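PDB 4MB7: endonuclease 8-like L720 from Acanthamoeba polyphaga mimivirus, which is an endonuclease VIII-like protein with an H2TH domain and a zinc ion bound by three cysteines and a histidine. Local coordinates for residues T16-Y29 with A87-L99. Numbering follows the deposited sequence.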
loop_
_atom_site.group_PDB
_atom_site.type_symbol
_atom_site.label_atom_id
_atom_site.label_comp_id
_atom_site.label_asym_id
_atom_site.label_seq_id
_atom_site.Cartn_x
_atom_site.Cartn_y
_atom_site.Cartn_z
ATOM N N THR A 16 -12.301 10.378 -11.396
ATOM C CA THR A 16 -13.711 10.014 -11.318
ATOM C C THR A 16 -14.412 10.869 -10.263
ATOM O O THR A 16 -15.624 10.779 -10.078
ATOM C CB THR A 16 -13.901 8.523 -10.985
ATOM O OG1 THR A 16 -13.147 8.189 -9.813
ATOM C CG2 THR A 16 -13.443 7.652 -12.147
ATOM N N LYS A 17 -13.624 11.690 -9.574
ATOM C CA LYS A 17 -14.125 12.644 -8.594
ATOM C C LYS A 17 -15.243 13.513 -9.174
ATOM O O LYS A 17 -15.198 13.884 -10.345
ATOM C CB LYS A 17 -12.970 13.519 -8.101
ATOM C CG LYS A 17 -13.371 14.667 -7.193
ATOM C CD LYS A 17 -12.188 15.578 -6.915
ATOM C CE LYS A 17 -12.615 16.802 -6.122
ATOM N NZ LYS A 17 -11.466 17.703 -5.830
ATOM N N ASN A 18 -16.244 13.804 -8.341
ATOM C CA ASN A 18 -17.395 14.647 -8.688
ATOM C C ASN A 18 -18.440 13.998 -9.599
ATOM O O ASN A 18 -19.394 14.652 -10.018
ATOM C CB ASN A 18 -16.960 16.008 -9.247
ATOM C CG ASN A 18 -16.145 16.809 -8.254
ATOM O OD1 ASN A 18 -16.404 16.772 -7.051
ATOM N ND2 ASN A 18 -15.152 17.536 -8.751
ATOM N N HIS A 19 -18.269 12.714 -9.895
ATOM C CA HIS A 19 -19.243 12.001 -10.718
ATOM C C HIS A 19 -20.211 11.166 -9.884
ATOM O O HIS A 19 -19.880 10.724 -8.783
ATOM C CB HIS A 19 -18.543 11.143 -11.776
ATOM C CG HIS A 19 -17.899 11.943 -12.864
ATOM N ND1 HIS A 19 -18.610 12.460 -13.927
ATOM C CD2 HIS A 19 -16.614 12.330 -13.048
ATOM C CE1 HIS A 19 -17.789 13.122 -14.721
ATOM N NE2 HIS A 19 -16.573 13.059 -14.211
ATOM N N ARG A 20 -21.407 10.960 -10.423
ATOM C CA ARG A 20 -22.483 10.290 -9.703
ATOM C C ARG A 20 -22.531 8.799 -10.009
ATOM O O ARG A 20 -22.344 8.384 -11.151
ATOM C CB ARG A 20 -23.825 10.936 -10.061
ATOM C CG ARG A 20 -25.028 10.323 -9.363
ATOM C CD ARG A 20 -26.300 11.094 -9.688
ATOM N NE ARG A 20 -26.460 11.296 -11.126
ATOM C CZ ARG A 20 -27.028 10.419 -11.947
ATOM N NH1 ARG A 20 -27.496 9.271 -11.476
ATOM N NH2 ARG A 20 -27.126 10.690 -13.241
ATOM N N ILE A 21 -22.789 7.996 -8.981
ATOM C CA ILE A 21 -22.967 6.562 -9.167
ATOM C C ILE A 21 -24.346 6.263 -9.744
ATOM O O ILE A 21 -25.367 6.528 -9.111
ATOM C CB ILE A 21 -22.790 5.793 -7.846
ATOM C CG1 ILE A 21 -21.349 5.927 -7.347
ATOM C CG2 ILE A 21 -23.161 4.329 -8.032
ATOM C CD1 ILE A 21 -21.119 5.341 -5.967
ATOM N N VAL A 22 -24.366 5.708 -10.950
ATOM C CA VAL A 22 -25.619 5.367 -11.615
ATOM C C VAL A 22 -26.039 3.944 -11.264
ATOM O O VAL A 22 -27.207 3.681 -10.979
ATOM C CB VAL A 22 -25.502 5.521 -13.144
ATOM C CG1 VAL A 22 -26.720 4.932 -13.841
ATOM C CG2 VAL A 22 -25.330 6.987 -13.511
ATOM N N SER A 23 -25.076 3.030 -11.282
ATOM C CA SER A 23 -25.325 1.653 -10.882
ATOM C C SER A 23 -24.111 1.091 -10.152
ATOM O O SER A 23 -22.985 1.534 -10.371
ATOM C CB SER A 23 -25.676 0.785 -12.097
ATOM O OG SER A 23 -24.607 0.739 -13.023
ATOM N N ILE A 24 -24.352 0.120 -9.278
ATOM C CA ILE A 24 -23.291 -0.480 -8.473
ATOM C C ILE A 24 -23.696 -1.894 -8.063
ATOM O O ILE A 24 -24.852 -2.135 -7.717
ATOM C CB ILE A 24 -22.969 0.398 -7.236
ATOM C CG1 ILE A 24 -21.896 -0.251 -6.358
ATOM C CG2 ILE A 24 -24.226 0.684 -6.429
ATOM C CD1 ILE A 24 -21.349 0.679 -5.291
ATOM N N SER A 25 -22.755 -2.833 -8.129
ATOM C CA SER A 25 -23.065 -4.232 -7.837
ATOM C C SER A 25 -21.829 -5.069 -7.505
ATOM O O SER A 25 -20.706 -4.571 -7.515
ATOM C CB SER A 25 -23.809 -4.866 -9.014
ATOM O OG SER A 25 -22.980 -4.924 -10.164
ATOM N N GLY A 26 -22.055 -6.352 -7.226
ATOM C CA GLY A 26 -20.988 -7.270 -6.868
ATOM C C GLY A 26 -21.133 -7.759 -5.438
ATOM O O GLY A 26 -21.800 -7.114 -4.630
ATOM N N PRO A 27 -20.514 -8.907 -5.117
ATOM C CA PRO A 27 -20.601 -9.484 -3.768
ATOM C C PRO A 27 -20.068 -8.556 -2.678
ATOM O O PRO A 27 -20.656 -8.491 -1.600
ATOM C CB PRO A 27 -19.742 -10.753 -3.867
ATOM C CG PRO A 27 -18.902 -10.573 -5.094
ATOM C CD PRO A 27 -19.731 -9.756 -6.031
ATOM N N SER A 28 -18.979 -7.845 -2.956
ATOM C CA SER A 28 -18.407 -6.929 -1.973
ATOM C C SER A 28 -19.311 -5.727 -1.719
ATOM O O SER A 28 -19.289 -5.146 -0.634
ATOM C CB SER A 28 -17.013 -6.463 -2.402
ATOM O OG SER A 28 -16.074 -7.521 -2.327
ATOM N N TYR A 29 -20.103 -5.349 -2.718
ATOM C CA TYR A 29 -21.059 -4.264 -2.539
ATOM C C TYR A 29 -22.237 -4.711 -1.680
ATOM O O TYR A 29 -22.652 -4.002 -0.764
ATOM C CB TYR A 29 -21.568 -3.743 -3.885
ATOM C CG TYR A 29 -22.726 -2.784 -3.735
ATOM C CD1 TYR A 29 -22.586 -1.607 -3.009
ATOM C CD2 TYR A 29 -23.961 -3.055 -4.311
ATOM C CE1 TYR A 29 -23.640 -0.725 -2.865
ATOM C CE2 TYR A 29 -25.022 -2.178 -4.173
ATOM C CZ TYR A 29 -24.856 -1.015 -3.449
ATOM O OH TYR A 29 -25.908 -0.139 -3.309
ATOM N N ALA A 87 -15.134 -10.037 -10.813
ATOM C CA ALA A 87 -14.968 -8.749 -10.152
ATOM C C ALA A 87 -15.779 -8.697 -8.862
ATOM O O ALA A 87 -16.937 -9.113 -8.830
ATOM C CB ALA A 87 -15.362 -7.623 -11.077
ATOM N N PHE A 88 -15.164 -8.187 -7.800
ATOM C CA PHE A 88 -15.813 -8.129 -6.494
ATOM C C PHE A 88 -16.823 -6.993 -6.412
ATOM O O PHE A 88 -17.809 -7.082 -5.684
ATOM C CB PHE A 88 -14.778 -7.979 -5.374
ATOM C CG PHE A 88 -13.981 -9.224 -5.108
ATOM C CD1 PHE A 88 -14.232 -10.391 -5.813
ATOM C CD2 PHE A 88 -12.990 -9.232 -4.138
ATOM C CE1 PHE A 88 -13.499 -11.539 -5.566
ATOM C CE2 PHE A 88 -12.255 -10.378 -3.884
ATOM C CZ PHE A 88 -12.511 -11.532 -4.601
ATOM N N MET A 89 -16.564 -5.919 -7.152
ATOM C CA MET A 89 -17.453 -4.763 -7.146
ATOM C C MET A 89 -17.393 -4.010 -8.469
ATOM O O MET A 89 -16.327 -3.866 -9.066
ATOM C CB MET A 89 -17.123 -3.826 -5.977
ATOM C CG MET A 89 -18.118 -2.687 -5.790
ATOM S SD MET A 89 -17.963 -1.849 -4.195
ATOM C CE MET A 89 -16.350 -1.095 -4.345
ATOM N N ILE A 90 -18.552 -3.542 -8.919
ATOM C CA ILE A 90 -18.677 -2.817 -10.175
ATOM C C ILE A 90 -19.389 -1.500 -9.927
ATOM O O ILE A 90 -20.500 -1.485 -9.409
ATOM C CB ILE A 90 -19.525 -3.607 -11.190
ATOM C CG1 ILE A 90 -18.973 -5.019 -11.362
ATOM C CG2 ILE A 90 -19.572 -2.881 -12.525
ATOM C CD1 ILE A 90 -17.544 -5.033 -11.788
ATOM N N ILE A 91 -18.754 -0.393 -10.293
ATOM C CA ILE A 91 -19.396 0.909 -10.168
ATOM C C ILE A 91 -19.432 1.636 -11.504
ATOM O O ILE A 91 -18.391 1.997 -12.051
ATOM C CB ILE A 91 -18.692 1.808 -9.135
ATOM C CG1 ILE A 91 -18.664 1.130 -7.763
ATOM C CG2 ILE A 91 -19.396 3.156 -9.047
ATOM C CD1 ILE A 91 -18.089 1.999 -6.659
ATOM N N GLN A 92 -20.634 1.842 -12.030
ATOM C CA GLN A 92 -20.794 2.638 -13.243
ATOM C C GLN A 92 -21.186 4.071 -12.903
ATOM O O GLN A 92 -22.122 4.305 -12.138
ATOM C CB GLN A 92 -21.826 2.018 -14.187
ATOM C CG GLN A 92 -22.017 2.828 -15.465
ATOM C CD GLN A 92 -22.742 2.065 -16.553
ATOM O OE1 GLN A 92 -23.054 0.883 -16.402
ATOM N NE2 GLN A 92 -23.012 2.740 -17.663
ATOM N N LEU A 93 -20.462 5.027 -13.474
ATOM C CA LEU A 93 -20.699 6.438 -13.200
ATOM C C LEU A 93 -21.547 7.100 -14.288
ATOM O O LEU A 93 -21.875 6.476 -15.297
ATOM C CB LEU A 93 -19.367 7.169 -13.043
ATOM C CG LEU A 93 -18.474 6.562 -11.957
ATOM C CD1 LEU A 93 -17.104 7.206 -11.960
ATOM C CD2 LEU A 93 -19.133 6.703 -10.592
ATOM N N ASP A 94 -21.895 8.367 -14.075
ATOM C CA ASP A 94 -22.773 9.094 -14.992
ATOM C C ASP A 94 -22.138 9.408 -16.349
ATOM O O ASP A 94 -22.840 9.743 -17.302
ATOM C CB ASP A 94 -23.303 10.375 -14.339
ATOM C CG ASP A 94 -22.198 11.240 -13.755
ATOM O OD1 ASP A 94 -21.032 11.096 -14.178
ATOM O OD2 ASP A 94 -22.500 12.069 -12.872
ATOM N N ASN A 95 -20.815 9.303 -16.433
ATOM C CA ASN A 95 -20.115 9.533 -17.694
ATOM C C ASN A 95 -19.713 8.237 -18.396
ATOM O O ASN A 95 -18.761 8.220 -19.179
ATOM C CB ASN A 95 -18.889 10.426 -17.484
ATOM C CG ASN A 95 -17.875 9.818 -16.532
ATOM O OD1 ASN A 95 -18.093 8.741 -15.978
ATOM N ND2 ASN A 95 -16.755 10.505 -16.345
ATOM N N ASP A 96 -20.437 7.161 -18.094
ATOM C CA ASP A 96 -20.217 5.839 -18.695
ATOM C C ASP A 96 -18.902 5.155 -18.304
ATOM O O ASP A 96 -18.589 4.075 -18.806
ATOM C CB ASP A 96 -20.369 5.881 -20.222
ATOM C CG ASP A 96 -21.775 5.546 -20.679
ATOM O OD1 ASP A 96 -22.719 5.693 -19.873
ATOM O OD2 ASP A 96 -21.937 5.131 -21.845
ATOM N N ILE A 97 -18.139 5.776 -17.412
ATOM C CA ILE A 97 -16.943 5.141 -16.871
ATOM C C ILE A 97 -17.348 4.037 -15.900
ATOM O O ILE A 97 -18.265 4.215 -15.100
ATOM C CB ILE A 97 -16.034 6.165 -16.158
ATOM C CG1 ILE A 97 -15.353 7.072 -17.183
ATOM C CG2 ILE A 97 -14.989 5.464 -15.295
ATOM C CD1 ILE A 97 -14.369 8.041 -16.575
ATOM N N VAL A 98 -16.683 2.889 -15.988
ATOM C CA VAL A 98 -16.957 1.784 -15.072
ATOM C C VAL A 98 -15.708 1.389 -14.288
ATOM O O VAL A 98 -14.674 1.068 -14.870
ATOM C CB VAL A 98 -17.507 0.550 -15.815
ATOM C CG1 VAL A 98 -17.756 -0.591 -14.837
ATOM C CG2 VAL A 98 -18.788 0.903 -16.559
ATOM N N LEU A 99 -15.811 1.423 -12.964
ATOM C CA LEU A 99 -14.717 1.008 -12.096
ATOM C C LEU A 99 -14.922 -0.431 -11.635
ATOM O O LEU A 99 -16.007 -0.797 -11.182
ATOM C CB LEU A 99 -14.613 1.937 -10.884
ATOM C CG LEU A 99 -14.284 3.402 -11.173
ATOM C CD1 LEU A 99 -14.429 4.244 -9.914
ATOM C CD2 LEU A 99 -12.886 3.536 -11.750
HETATM O O HOH W 1 -25.226 12.938 -12.477
HETATM O O HOH W 2 -22.505 -1.265 -12.040
#
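Strand 21-25 forms one edge of a four-stranded antiparallel sheet and pairs there with strand 89-93. Ser25 and Ile90 are a hydrogen-bonded pair, with Ser25 N 2.9 Å from Ile90 O and Ile90 N 2.8 Å from Ser25 O. Ser23 pairs likewise with Gln92. A classic beta bulge follows: Gln92 O takes a bond of 2.9 Å from Val22 N and a weak, longer one from Ser23 N. On the face that carries Ile24 and Ile91, Ile24 CD1 lies 3.7 Å from Ile91 CG1. Ile21 CG1 also meets Ile91 CG2. Leu93 CD1 reaches Thr16 CB, while Thr16 OG1 is hydrogen-bonded to Ile13 O and Trp44 NE1.

Asp94 closes one end of the pairing. Its CG lies between the backbone N and the carbonyl carbon (chi1 52°), which brings both oxygens to the other segment. OD1 accepts from His19 ND1 at 2.8 Å through the syn lone pair, with ring and carboxylate planes 76° apart. OD2 is met from above the carboxylate plane by Arg20 N at 2.9 Å. This double grip fixes the carboxylate's rotation. Asn95 ND2 sits over one face of the His19 ring, the amide stacked at 29°. The Arg20 guanidinium forms a salt bridge with Asp38.

At the other end Phe88 O accepts from Ser28 N at 3.1 Å. Gly26 is the N-cap of helix 27-32. Two four-stranded antiparallel sheets are consistent with the N-terminal beta-sandwich of Fpg/Nei proteins.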